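Local coordinates for protein thiamine-monophosphate kinase (Stenotrophomonas maltophilia, PDB 6XEP) that probably catalyses the ATP-dependent phosphorylation of thiamine monophosphate to thiamine diphosphate, the active form of vitamin B1, at residues D54-G59 with G72-A77; L83-A88 with Y276-T281; W163-L168 with T205-L210; R215-A220 with R287-Y292; A230-I235 with A243-D248. All blocks are in the same frame, centred on the assembly; numbering follows the deposited sequence.

Contact 1: D54-G59 with G72-A77; sequences DTLNSG and GWKTLA
Leu56 reaches from strand 48-57 onto one turn of helix 68-85, where a single methyl, CD2, does most of the touching. It comes 3.8 Å from Thr75 OG1 and 3.9 Å from Thr75 CA, so it rests against the helix backbone as much as against a side chain. The leucine and the threonine lie alongside each other, pointing opposite ways. Thr75 suits this site because its hydroxyl is turned back along the helix (chi1 -64°) and donates to Ile71 O, which settles a buried polar atom beside a leucine. Lys74 adds only the root of its chain, with CG 4.1 Å from Leu56 CD2. With CG anti to the backbone N (chi1 -175°) and an extended chain beyond it, the lysine carries NZ away from the leucine to a salt bridge with Asp274, a predicted substrate-binding residue. This is helix-on-sheet packing in a PurM-like N-terminal domain: the leucine looks inward to the helix, whereas Thr55 points away from it, and Thr55 N bonds to Asp129 OD2 of the second subunit. Two residues back on the same strand, Asp54 lies close to Asp82, and both are predicted magnesium ligands.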
# COMPACT_ATOMS: atom_id res chain seq x y z
N ASP A 54 5.82 -2.33 2.03
CA ASP A 54 6.46 -3.64 2.03
C ASP A 54 5.38 -4.69 1.88
O ASP A 54 4.28 -4.52 2.41
CB ASP A 54 7.24 -3.89 3.33
CG ASP A 54 8.40 -2.92 3.52
OD1 ASP A 54 8.21 -1.91 4.23
OD2 ASP A 54 9.50 -3.17 2.96
N THR A 55 5.67 -5.76 1.16
CA THR A 55 4.76 -6.88 1.06
C THR A 55 5.43 -8.10 1.67
O THR A 55 6.60 -8.35 1.39
CB THR A 55 4.36 -7.17 -0.39
OG1 THR A 55 3.59 -6.07 -0.89
CG2 THR A 55 3.53 -8.45 -0.47
N LEU A 56 4.71 -8.82 2.52
CA LEU A 56 5.18 -10.10 3.03
C LEU A 56 4.31 -11.19 2.43
O LEU A 56 3.08 -11.14 2.54
CB LEU A 56 5.14 -10.16 4.56
CG LEU A 56 6.35 -9.54 5.29
CD1 LEU A 56 6.50 -8.06 5.03
CD2 LEU A 56 6.26 -9.81 6.78
N ASN A 57 4.95 -12.16 1.78
CA ASN A 57 4.27 -13.26 1.12
C ASN A 57 4.54 -14.57 1.85
O ASN A 57 5.68 -14.85 2.23
CB ASN A 57 4.74 -13.38 -0.33
CG ASN A 57 4.31 -12.19 -1.14
OD1 ASN A 57 3.18 -11.75 -1.00
ND2 ASN A 57 5.22 -11.63 -1.94
N SER A 58 3.48 -15.37 2.01
CA SER A 58 3.55 -16.66 2.68
C SER A 58 4.56 -17.57 2.00
O SER A 58 4.58 -17.71 0.77
CB SER A 58 2.16 -17.31 2.70
OG SER A 58 2.20 -18.60 3.30
N GLY A 59 5.42 -18.20 2.81
CA GLY A 59 6.47 -19.04 2.30
C GLY A 59 7.71 -18.32 1.84
O GLY A 59 8.76 -18.96 1.68
N GLY A 72 0.80 -10.62 11.69
CA GLY A 72 0.32 -9.26 11.88
C GLY A 72 1.37 -8.35 12.48
O GLY A 72 1.58 -7.22 12.01
N TRP A 73 2.07 -8.83 13.50
CA TRP A 73 3.15 -8.05 14.11
C TRP A 73 4.25 -7.75 13.09
O TRP A 73 4.63 -6.59 12.87
CB TRP A 73 3.72 -8.82 15.30
CG TRP A 73 4.84 -8.11 16.06
CD1 TRP A 73 6.13 -7.91 15.63
CD2 TRP A 73 4.76 -7.54 17.37
NE1 TRP A 73 6.85 -7.26 16.61
CE2 TRP A 73 6.04 -7.01 17.68
CE3 TRP A 73 3.73 -7.43 18.31
CZ2 TRP A 73 6.31 -6.38 18.88
CZ3 TRP A 73 4.01 -6.79 19.52
CH2 TRP A 73 5.28 -6.27 19.78
N LYS A 74 4.78 -8.79 12.45
CA LYS A 74 5.97 -8.61 11.64
C LYS A 74 5.68 -7.78 10.40
O LYS A 74 6.51 -6.96 9.99
CB LYS A 74 6.58 -9.97 11.26
CG LYS A 74 7.90 -9.80 10.51
CD LYS A 74 8.76 -11.08 10.55
CE LYS A 74 10.13 -10.79 9.95
NZ LYS A 74 11.05 -11.95 9.99
N THR A 75 4.48 -7.94 9.81
CA THR A 75 4.14 -7.14 8.63
C THR A 75 4.25 -5.65 8.93
O THR A 75 4.86 -4.89 8.17
CB THR A 75 2.73 -7.52 8.14
OG1 THR A 75 2.74 -8.89 7.72
CG2 THR A 75 2.36 -6.70 6.92
N LEU A 76 3.73 -5.22 10.08
CA LEU A 76 3.86 -3.82 10.46
C LEU A 76 5.29 -3.48 10.89
O LEU A 76 5.78 -2.38 10.60
CB LEU A 76 2.87 -3.48 11.57
CG LEU A 76 2.92 -2.06 12.14
CD1 LEU A 76 2.63 -1.01 11.05
CD2 LEU A 76 1.90 -1.96 13.28
N ALA A 77 5.96 -4.39 11.60
CA ALA A 77 7.29 -4.10 12.11
C ALA A 77 8.27 -3.75 10.99
O ALA A 77 9.14 -2.89 11.17
CB ALA A 77 7.82 -5.29 12.91

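Contact 2: L83-A88 with Y276-T281; sequences LAAMGA and YELCFT
Leu278 sets one methyl against a carbonyl group: the nearest atom to its CD1 is Ala84 O, at 4.0 Å, closer than Ala84 CB at 4.2 Å. Its other methyl, CD2, lies 3.7 Å from both CA and CB of Ala85. The branched leucine thus fits against two successive small residues, and alanine is suited to both places because the strand can come close to the helix backbone. CG lies beside the backbone N of Leu278 and anti to its carbonyl carbon (chi1 -73°), which presents the fork of the side chain to the helix.

The polar need of Ala84 O is met by Gly87 N, 2.8 Å away; the methyl only packs against it. This bond and that from Ala88 N to Leu83 O, 3.1 Å, make a Schellman motif, with Gly87 at the positive phi that glycine accommodates easily. Met86 N is a second donor to Leu83 O, also at 3.1 Å, from the opposite face of the carbonyl plane. On the other segment, Tyr276 and Glu277 both face Val224 in a G1 beta bulge, where strand 277-282 starts. Leu278 also packs on Asp223, a predicted magnesium ligand. The contact therefore joins helix 68-85 of the N-terminal half to the sheet of the C-terminal half, next to the predicted active site, an arrangement that fits the two-domain PurM-like fold.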
# COMPACT_ATOMS: atom_id res chain seq x y z
N LEU A 83 10.59 3.33 8.70
CA LEU A 83 10.34 4.69 9.16
C LEU A 83 11.35 5.09 10.23
O LEU A 83 11.78 6.25 10.27
CB LEU A 83 8.92 4.83 9.71
CG LEU A 83 7.81 4.78 8.66
CD1 LEU A 83 6.47 4.96 9.33
CD2 LEU A 83 8.04 5.86 7.61
N ALA A 84 11.72 4.16 11.10
CA ALA A 84 12.68 4.47 12.16
C ALA A 84 14.01 4.94 11.60
O ALA A 84 14.61 5.90 12.10
CB ALA A 84 12.90 3.23 13.04
N ALA A 85 14.49 4.27 10.55
CA ALA A 85 15.79 4.59 9.98
C ALA A 85 15.78 5.95 9.32
O ALA A 85 16.85 6.49 9.04
CB ALA A 85 16.20 3.51 8.96
N MET A 86 14.60 6.51 9.05
CA MET A 86 14.50 7.87 8.56
C MET A 86 14.20 8.87 9.66
O MET A 86 14.12 10.07 9.38
CB MET A 86 13.42 7.94 7.48
CG MET A 86 13.83 7.12 6.28
SD MET A 86 12.68 7.36 4.94
CE MET A 86 11.30 6.41 5.50
N GLY A 87 14.09 8.41 10.91
CA GLY A 87 13.75 9.32 12.00
C GLY A 87 12.37 9.91 11.85
O GLY A 87 12.13 11.04 12.32
N ALA A 88 11.46 9.20 11.21
CA ALA A 88 10.13 9.70 10.97
C ALA A 88 9.20 9.26 12.08
O ALA A 88 9.35 8.17 12.64
CB ALA A 88 9.60 9.21 9.62
N TYR A 276 16.07 -6.04 11.80
CA TYR A 276 15.30 -4.82 12.01
C TYR A 276 15.86 -4.03 13.20
O TYR A 276 15.13 -3.49 14.03
CB TYR A 276 13.79 -5.13 12.13
CG TYR A 276 13.33 -5.72 10.81
CD1 TYR A 276 13.28 -4.92 9.68
CD2 TYR A 276 13.05 -7.08 10.67
CE1 TYR A 276 12.90 -5.43 8.44
CE2 TYR A 276 12.66 -7.61 9.42
CZ TYR A 276 12.60 -6.77 8.32
OH TYR A 276 12.24 -7.25 7.07
N GLU A 277 17.18 -3.93 13.24
CA GLU A 277 17.91 -3.03 14.12
C GLU A 277 18.30 -1.79 13.33
O GLU A 277 18.12 -1.73 12.12
CB GLU A 277 19.15 -3.74 14.70
CG GLU A 277 18.78 -4.93 15.58
CD GLU A 277 18.14 -4.53 16.92
OE1 GLU A 277 17.94 -3.31 17.20
OE2 GLU A 277 17.86 -5.44 17.74
N LEU A 278 18.81 -0.77 14.02
CA LEU A 278 19.27 0.45 13.36
C LEU A 278 20.79 0.53 13.46
O LEU A 278 21.35 0.36 14.54
CB LEU A 278 18.67 1.70 14.01
CG LEU A 278 17.20 2.00 13.77
CD1 LEU A 278 16.86 3.40 14.33
CD2 LEU A 278 16.89 1.94 12.28
N CYS A 279 21.45 0.79 12.33
CA CYS A 279 22.89 1.04 12.30
C CYS A 279 23.10 2.50 11.96
O CYS A 279 22.46 3.02 11.03
CB CYS A 279 23.58 0.13 11.27
SG CYS A 279 25.33 0.44 11.07
N PHE A 280 23.94 3.19 12.74
CA PHE A 280 24.14 4.61 12.48
C PHE A 280 25.59 5.00 12.71
O PHE A 280 26.38 4.25 13.30
CB PHE A 280 23.20 5.49 13.32
CG PHE A 280 23.30 5.27 14.81
CD1 PHE A 280 22.63 4.22 15.41
CD2 PHE A 280 24.03 6.15 15.60
CE1 PHE A 280 22.69 4.02 16.78
CE2 PHE A 280 24.10 5.97 16.98
CZ PHE A 280 23.42 4.89 17.57
N THR A 281 25.95 6.18 12.21
CA THR A 281 27.27 6.73 12.45
C THR A 281 27.12 8.04 13.20
O THR A 281 26.09 8.73 13.07
CB THR A 281 28.06 6.93 11.13
OG1 THR A 281 27.72 8.18 10.52
CG2 THR A 281 27.81 5.78 10.14

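Contact 3: W163-L168 with T205-L210; sequences WVSGTL and TPRVTL
Ser165 and Leu210 make the closest approach, Ser165 CB to Leu210 CD2 at 3.6 Å. The leucine gets there with CG anti to its backbone N (chi1 175°), so that its fork extends from helix 208-214 toward strand 161-165 and packs on Leu301 of adjacent strand 301-308. Ser165 has its OG between the backbone N and the carbonyl carbon, the crowded position (chi1 62°). That choice brings OG to 3.7 Å from Arg207 CG, a van der Waals contact with a methylene, while the hydroxyl's polar needs are met by Glu277 OE1 and Leu278 N. A small hydroxyl residue fits here, serving both the leucine and the neighbouring strand.

Arg207 is bent at its second torsion (chi2 -61°), which turns the chain after CG and sends the guanidinium toward Gly166 and Glu277. Its NH2 passes 4.0 Å from Gly166 CA and forms a salt bridge with Glu277 OE2. Glycine suits that neighbouring site: no side chain stands in the guanidinium's way, and its phi is positive. Thr205 CB lies 3.6 Å above one guanidinium face, near the rim. Arg207 centres an inverse gamma turn and takes the N-cap position of helix 208-214. The result is the first turn of a helix packed against the end of a central strand in the mixed sheet of the C-terminal domain, with the salt bridge from Arg207 to buried Glu277 alongside.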
# COMPACT_ATOMS: atom_id res chain seq x y z
N TRP A 163 27.74 2.54 14.99
CA TRP A 163 26.97 1.99 16.11
C TRP A 163 25.85 1.11 15.58
O TRP A 163 25.37 1.30 14.47
CB TRP A 163 26.31 3.09 16.96
CG TRP A 163 27.26 4.02 17.67
CD1 TRP A 163 27.92 5.09 17.13
CD2 TRP A 163 27.66 3.95 19.04
NE1 TRP A 163 28.70 5.69 18.09
CE2 TRP A 163 28.55 5.01 19.27
CE3 TRP A 163 27.33 3.09 20.10
CZ2 TRP A 163 29.14 5.24 20.53
CZ3 TRP A 163 27.91 3.31 21.34
CH2 TRP A 163 28.81 4.39 21.54
N VAL A 164 25.39 0.17 16.41
CA VAL A 164 24.21 -0.61 16.06
C VAL A 164 23.39 -0.88 17.32
O VAL A 164 23.93 -1.04 18.42
CB VAL A 164 24.59 -1.93 15.33
CG1 VAL A 164 25.31 -2.90 16.26
CG2 VAL A 164 23.34 -2.56 14.69
N SER A 165 22.07 -0.90 17.16
CA SER A 165 21.17 -1.12 18.28
C SER A 165 20.94 -2.62 18.50
O SER A 165 21.14 -3.43 17.60
CB SER A 165 19.83 -0.42 18.05
OG SER A 165 19.15 -0.95 16.89
N GLY A 166 20.51 -2.96 19.72
CA GLY A 166 20.06 -4.32 20.00
C GLY A 166 21.13 -5.37 19.81
O GLY A 166 22.28 -5.24 20.28
N THR A 167 20.75 -6.46 19.15
CA THR A 167 21.63 -7.58 18.87
C THR A 167 21.47 -7.93 17.40
O THR A 167 20.45 -7.63 16.78
CB THR A 167 21.31 -8.82 19.73
OG1 THR A 167 19.93 -9.18 19.55
CG2 THR A 167 21.58 -8.52 21.22
N LEU A 168 22.49 -8.59 16.85
CA LEU A 168 22.49 -8.93 15.43
C LEU A 168 22.54 -10.43 15.25
O LEU A 168 23.35 -11.11 15.90
CB LEU A 168 23.70 -8.30 14.71
CG LEU A 168 23.67 -6.77 14.61
CD1 LEU A 168 24.98 -6.29 13.94
CD2 LEU A 168 22.46 -6.31 13.81
N THR A 205 11.63 -6.14 16.88
CA THR A 205 11.22 -4.90 17.53
C THR A 205 11.70 -3.69 16.74
O THR A 205 12.92 -3.41 16.73
CB THR A 205 11.76 -4.85 18.96
OG1 THR A 205 11.34 -6.03 19.68
CG2 THR A 205 11.21 -3.62 19.69
N PRO A 206 10.82 -2.93 16.08
CA PRO A 206 11.29 -1.76 15.34
C PRO A 206 11.72 -0.67 16.31
O PRO A 206 11.03 -0.40 17.28
CB PRO A 206 10.07 -1.33 14.52
CG PRO A 206 8.87 -1.77 15.37
CD PRO A 206 9.34 -3.08 16.01
N ARG A 207 12.88 -0.06 16.04
CA ARG A 207 13.45 0.87 17.02
C ARG A 207 13.00 2.30 16.73
O ARG A 207 13.80 3.20 16.48
CB ARG A 207 14.97 0.74 17.04
CG ARG A 207 15.46 -0.70 17.20
CD ARG A 207 14.99 -1.32 18.52
NE ARG A 207 15.68 -2.59 18.72
CZ ARG A 207 15.42 -3.44 19.71
NH1 ARG A 207 14.47 -3.14 20.61
NH2 ARG A 207 16.11 -4.58 19.78
N VAL A 208 11.67 2.49 16.78
CA VAL A 208 11.09 3.79 16.44
C VAL A 208 11.55 4.87 17.42
O VAL A 208 11.94 5.97 17.02
CB VAL A 208 9.55 3.70 16.39
CG1 VAL A 208 8.96 5.06 16.05
CG2 VAL A 208 9.09 2.65 15.35
N THR A 209 11.50 4.58 18.72
CA THR A 209 11.90 5.60 19.70
C THR A 209 13.35 6.02 19.49
O THR A 209 13.67 7.21 19.53
CB THR A 209 11.68 5.08 21.13
OG1 THR A 209 10.32 4.67 21.27
CG2 THR A 209 11.97 6.18 22.13
N LEU A 210 14.24 5.06 19.25
CA LEU A 210 15.62 5.41 18.92
C LEU A 210 15.69 6.29 17.68
O LEU A 210 16.38 7.32 17.67
CB LEU A 210 16.45 4.15 18.71
CG LEU A 210 17.89 4.35 18.24
CD1 LEU A 210 18.72 5.08 19.28
CD2 LEU A 210 18.50 2.96 17.98

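Contact 4: R215-A220 with R287-Y292; sequences RAFAHA and RDALHY
Two backbone bonds of 3.0 Å, His291 N to Arg287 O and Tyr292 N to Asp288 O, shape the helical turn that sets Ala289 and Leu290 against Phe217. No hydrogen bond crosses between the segments, and the contact itself is wholly apolar. Phe217 is the main contributor. Its CG lies beside the backbone N and anti to the carbonyl carbon (chi1 -57°), which swings the ring toward the helix. The CE2 corner of the ring comes 3.9 Å from Ala289 CB, with CD2 nearly as near at 4.1 Å. Alanine's shortness lets the bulky ring come up close to the helix. Leu290 works differently. Its first bond does not aim at the loop, yet the rest of the chain brings CD2 to 4.0 Å from Phe217 CB, so this methyl meets the root of the aromatic side chain. One ring face is covered near its rim by Ala216 CB, 4.0 Å above the plane.

A phenylalanine suits this partly exposed place because its ring reaches from the loop to the helix without needing polar partners. Leu290, in contrast, is buried and continues inward onto Phe280 and Ala282 of strand 277-282. The loop leads from helix 208-214 into edge strand 220-224, and His219 and Ala220 bond to Thr281 through their backbones. Phe217 packs this connection against the first turns of helix 287-297, which follows strand 277-282 and lies over the sheet.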
# COMPACT_ATOMS: atom_id res chain seq x y z
N ARG A 215 18.37 11.96 15.37
CA ARG A 215 18.68 13.19 14.64
C ARG A 215 19.53 14.11 15.49
O ARG A 215 20.38 14.84 14.96
CB ARG A 215 17.40 13.90 14.19
CG ARG A 215 17.65 15.24 13.47
CD ARG A 215 18.41 15.06 12.14
NE ARG A 215 18.58 16.35 11.46
CZ ARG A 215 19.63 17.15 11.63
NH1 ARG A 215 20.62 16.80 12.44
NH2 ARG A 215 19.69 18.31 10.99
N ALA A 216 19.33 14.08 16.81
CA ALA A 216 20.11 14.93 17.69
C ALA A 216 21.54 14.43 17.89
O ALA A 216 22.36 15.18 18.44
CB ALA A 216 19.42 15.05 19.05
N PHE A 217 21.87 13.20 17.47
CA PHE A 217 23.17 12.63 17.80
C PHE A 217 23.95 12.10 16.60
O PHE A 217 25.18 12.09 16.62
CB PHE A 217 23.03 11.46 18.81
CG PHE A 217 22.33 11.83 20.10
CD1 PHE A 217 20.97 11.55 20.28
CD2 PHE A 217 23.02 12.41 21.15
CE1 PHE A 217 20.33 11.85 21.46
CE2 PHE A 217 22.37 12.72 22.35
CZ PHE A 217 21.03 12.44 22.49
N ALA A 218 23.26 11.64 15.56
CA ALA A 218 23.88 10.83 14.53
C ALA A 218 24.04 11.62 13.24
O ALA A 218 23.41 12.66 13.04
CB ALA A 218 23.06 9.57 14.26
N HIS A 219 24.91 11.12 12.37
CA HIS A 219 25.13 11.70 11.05
C HIS A 219 24.39 10.95 9.94
O HIS A 219 23.89 11.58 9.00
CB HIS A 219 26.62 11.70 10.72
CG HIS A 219 27.40 12.74 11.46
ND1 HIS A 219 28.76 12.64 11.68
CD2 HIS A 219 27.02 13.92 12.01
CE1 HIS A 219 29.18 13.71 12.35
NE2 HIS A 219 28.14 14.50 12.55
N ALA A 220 24.36 9.63 10.02
CA ALA A 220 23.73 8.79 9.01
C ALA A 220 23.16 7.56 9.70
O ALA A 220 23.62 7.16 10.77
CB ALA A 220 24.73 8.39 7.92
N ARG A 287 30.30 9.74 22.14
CA ARG A 287 30.31 8.43 22.79
C ARG A 287 29.61 8.47 24.13
O ARG A 287 28.76 7.62 24.42
CB ARG A 287 31.74 7.91 22.95
CG ARG A 287 32.28 7.30 21.68
CD ARG A 287 33.72 6.90 21.85
NE ARG A 287 34.34 6.57 20.58
CZ ARG A 287 35.58 6.12 20.46
NH1 ARG A 287 36.33 5.93 21.56
NH2 ARG A 287 36.07 5.85 19.25
N ASP A 288 29.98 9.43 24.98
CA ASP A 288 29.36 9.58 26.29
C ASP A 288 27.85 9.73 26.16
O ASP A 288 27.09 9.09 26.88
CB ASP A 288 29.95 10.78 27.03
CG ASP A 288 31.40 10.59 27.42
OD1 ASP A 288 31.92 9.46 27.25
OD2 ASP A 288 32.01 11.56 27.91
N ALA A 289 27.42 10.59 25.23
CA ALA A 289 25.99 10.86 25.09
C ALA A 289 25.24 9.62 24.64
O ALA A 289 24.12 9.36 25.10
CB ALA A 289 25.78 12.01 24.10
N LEU A 290 25.83 8.85 23.73
CA LEU A 290 25.16 7.66 23.23
C LEU A 290 25.09 6.56 24.28
O LEU A 290 24.11 5.82 24.33
CB LEU A 290 25.84 7.18 21.94
CG LEU A 290 25.57 8.11 20.76
CD1 LEU A 290 26.54 7.85 19.59
CD2 LEU A 290 24.13 7.96 20.29
N HIS A 291 26.11 6.44 25.14
CA HIS A 291 25.98 5.50 26.25
C HIS A 291 24.86 5.93 27.18
O HIS A 291 24.08 5.10 27.67
CB HIS A 291 27.30 5.39 27.02
CG HIS A 291 28.38 4.72 26.22
ND1 HIS A 291 28.24 3.44 25.72
CD2 HIS A 291 29.59 5.16 25.81
CE1 HIS A 291 29.33 3.12 25.04
NE2 HIS A 291 30.16 4.15 25.08
N TYR A 292 24.74 7.24 27.42
CA TYR A 292 23.65 7.74 28.23
C TYR A 292 22.31 7.47 27.57
O TYR A 292 21.33 7.12 28.25
CB TYR A 292 23.82 9.24 28.47
CG TYR A 292 22.74 9.80 29.37
CD1 TYR A 292 21.56 10.33 28.84
CD2 TYR A 292 22.88 9.76 30.76
CE1 TYR A 292 20.56 10.83 29.67
CE2 TYR A 292 21.88 10.26 31.60
CZ TYR A 292 20.73 10.79 31.04
OH TYR A 292 19.73 11.29 31.86

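Contact 5: A230-I235 with A243-D248; sequences ADLGHI and AHVDAD
Leu232 is the one side chain through which helix 228-239 grips Ala243 and Val245. Just before it, Asp231 faces another way: its OD2 accepts hydrogen bonds from Ser225 N and Asp226 N, which holds the loop ahead of the helix. Those two residues are predicted to bind ATP and magnesium. Leu232 itself has CG anti to its backbone N (chi1 -178°), so the fork stands out from the helix toward the strand. CG lies 3.8 Å from Ala243 CB, and both leucine methyls, CD1 and CD2, stay near the same CB, at 4.1 and 4.0 Å. Alanine's single methyl leaves room for the branched leucine to come close to the strand.

The other end of the fork is tighter. Leu232 CD2 comes only 3.5 Å from Val245 CG2, closer than ordinary carbon contact, where the two oppositely directed side chains overlap. Val245 has CG1 anti to its backbone N (chi1 172°), which leaves CG2 as the methyl that meets the leucine. A beta-branched residue suits the extended strand and fills this side of it. Further on, the ring of His234 has Ala230 O 3.6 Å from its plane, over the centre. Ile235, about one turn beyond Leu232, turns to Val222 and extends the apolar face of the helix. Strand 220-224, helix 228-239 and strand 242-245 form a beta-alpha-beta crossover, its two strands parallel but separated by three others in the mixed sheet.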
# COMPACT_ATOMS: atom_id res chain seq x y z
N ALA A 230 25.33 -5.72 4.18
CA ALA A 230 24.59 -5.17 3.05
C ALA A 230 24.08 -3.77 3.37
O ALA A 230 24.25 -2.85 2.56
CB ALA A 230 23.41 -6.10 2.70
N ASP A 231 23.51 -3.59 4.56
CA ASP A 231 22.88 -2.31 4.89
C ASP A 231 23.91 -1.25 5.25
O ASP A 231 23.80 -0.10 4.80
CB ASP A 231 21.86 -2.53 6.01
CG ASP A 231 20.61 -3.24 5.50
OD1 ASP A 231 19.99 -2.73 4.54
OD2 ASP A 231 20.28 -4.33 6.00
N LEU A 232 24.95 -1.60 6.01
CA LEU A 232 26.04 -0.65 6.19
C LEU A 232 26.68 -0.31 4.85
O LEU A 232 27.13 0.82 4.64
CB LEU A 232 27.08 -1.22 7.14
CG LEU A 232 28.27 -0.37 7.51
CD1 LEU A 232 27.80 0.98 8.00
CD2 LEU A 232 29.04 -1.12 8.59
N GLY A 233 26.70 -1.28 3.94
CA GLY A 233 27.14 -1.03 2.57
C GLY A 233 26.43 0.13 1.90
O GLY A 233 27.04 0.87 1.13
N HIS A 234 25.13 0.28 2.15
CA HIS A 234 24.42 1.44 1.62
C HIS A 234 24.96 2.74 2.21
O HIS A 234 25.11 3.74 1.49
CB HIS A 234 22.92 1.34 1.89
CG HIS A 234 22.27 0.13 1.30
ND1 HIS A 234 22.61 -0.36 0.07
CD2 HIS A 234 21.31 -0.68 1.79
CE1 HIS A 234 21.88 -1.43 -0.19
NE2 HIS A 234 21.08 -1.65 0.84
N ILE A 235 25.27 2.77 3.51
CA ILE A 235 25.85 3.99 4.07
C ILE A 235 27.20 4.29 3.42
O ILE A 235 27.49 5.43 3.04
CB ILE A 235 25.98 3.89 5.60
CG1 ILE A 235 24.60 3.87 6.26
CG2 ILE A 235 26.77 5.09 6.15
CD1 ILE A 235 24.66 3.91 7.79
N ALA A 243 33.63 1.91 5.40
CA ALA A 243 33.15 1.50 6.71
C ALA A 243 33.97 0.31 7.19
O ALA A 243 34.14 -0.67 6.46
CB ALA A 243 31.66 1.14 6.66
N HIS A 244 34.51 0.41 8.39
CA HIS A 244 35.32 -0.66 8.94
C HIS A 244 34.56 -1.24 10.13
O HIS A 244 34.14 -0.48 11.01
CB HIS A 244 36.70 -0.15 9.35
CG HIS A 244 37.61 0.09 8.18
ND1 HIS A 244 38.50 -0.86 7.73
CD2 HIS A 244 37.73 1.15 7.34
CE1 HIS A 244 39.16 -0.38 6.68
NE2 HIS A 244 38.70 0.83 6.42
N VAL A 245 34.36 -2.56 10.14
CA VAL A 245 33.64 -3.26 11.20
C VAL A 245 34.60 -4.17 11.94
O VAL A 245 35.31 -4.98 11.32
CB VAL A 245 32.47 -4.09 10.64
CG1 VAL A 245 31.86 -4.95 11.76
CG2 VAL A 245 31.42 -3.20 10.04
N ASP A 246 34.63 -4.06 13.26
CA ASP A 246 35.36 -5.02 14.08
C ASP A 246 34.41 -6.14 14.46
O ASP A 246 33.50 -5.95 15.28
CB ASP A 246 35.94 -4.38 15.32
CG ASP A 246 36.66 -5.40 16.16
OD1 ASP A 246 37.61 -6.02 15.63
OD2 ASP A 246 36.24 -5.62 17.31
N ALA A 247 34.60 -7.31 13.84
CA ALA A 247 33.64 -8.39 14.03
C ALA A 247 33.54 -8.81 15.49
O ALA A 247 32.46 -9.16 15.95
CB ALA A 247 34.01 -9.59 13.16
N ASP A 248 34.65 -8.75 16.22
CA ASP A 248 34.64 -9.17 17.62
C ASP A 248 33.72 -8.30 18.47
O ASP A 248 33.29 -8.74 19.54
CB ASP A 248 36.05 -9.13 18.23
CG ASP A 248 36.99 -10.20 17.66
OD1 ASP A 248 36.52 -11.21 17.10
OD2 ASP A 248 38.22 -10.02 17.80

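In the fold
Contacts 1, 2, 3 and 5 are buried, whereas contact 4 is partly exposed near the surface. Helix 68-85 serves both contact 1, within the N-terminal domain, and contact 2, which carries it to the C-terminal sheet; Lys74 packs on Tyr276 where the two meet. Contacts 2, 3 and 5 reach that same sheet, and Leu232 and Ile235 of contact 5 lie against Cys279. Leu290 of contact 4 packs on Trp163 of contact 3. In every contact the touching is largely apolar, but Lys74 of contact 1 reaches Asp274, a predicted substrate residue, while Arg207 of contact 3 pairs with Glu277 within the C-terminal domain. Contact 4 lies away from the predicted sites.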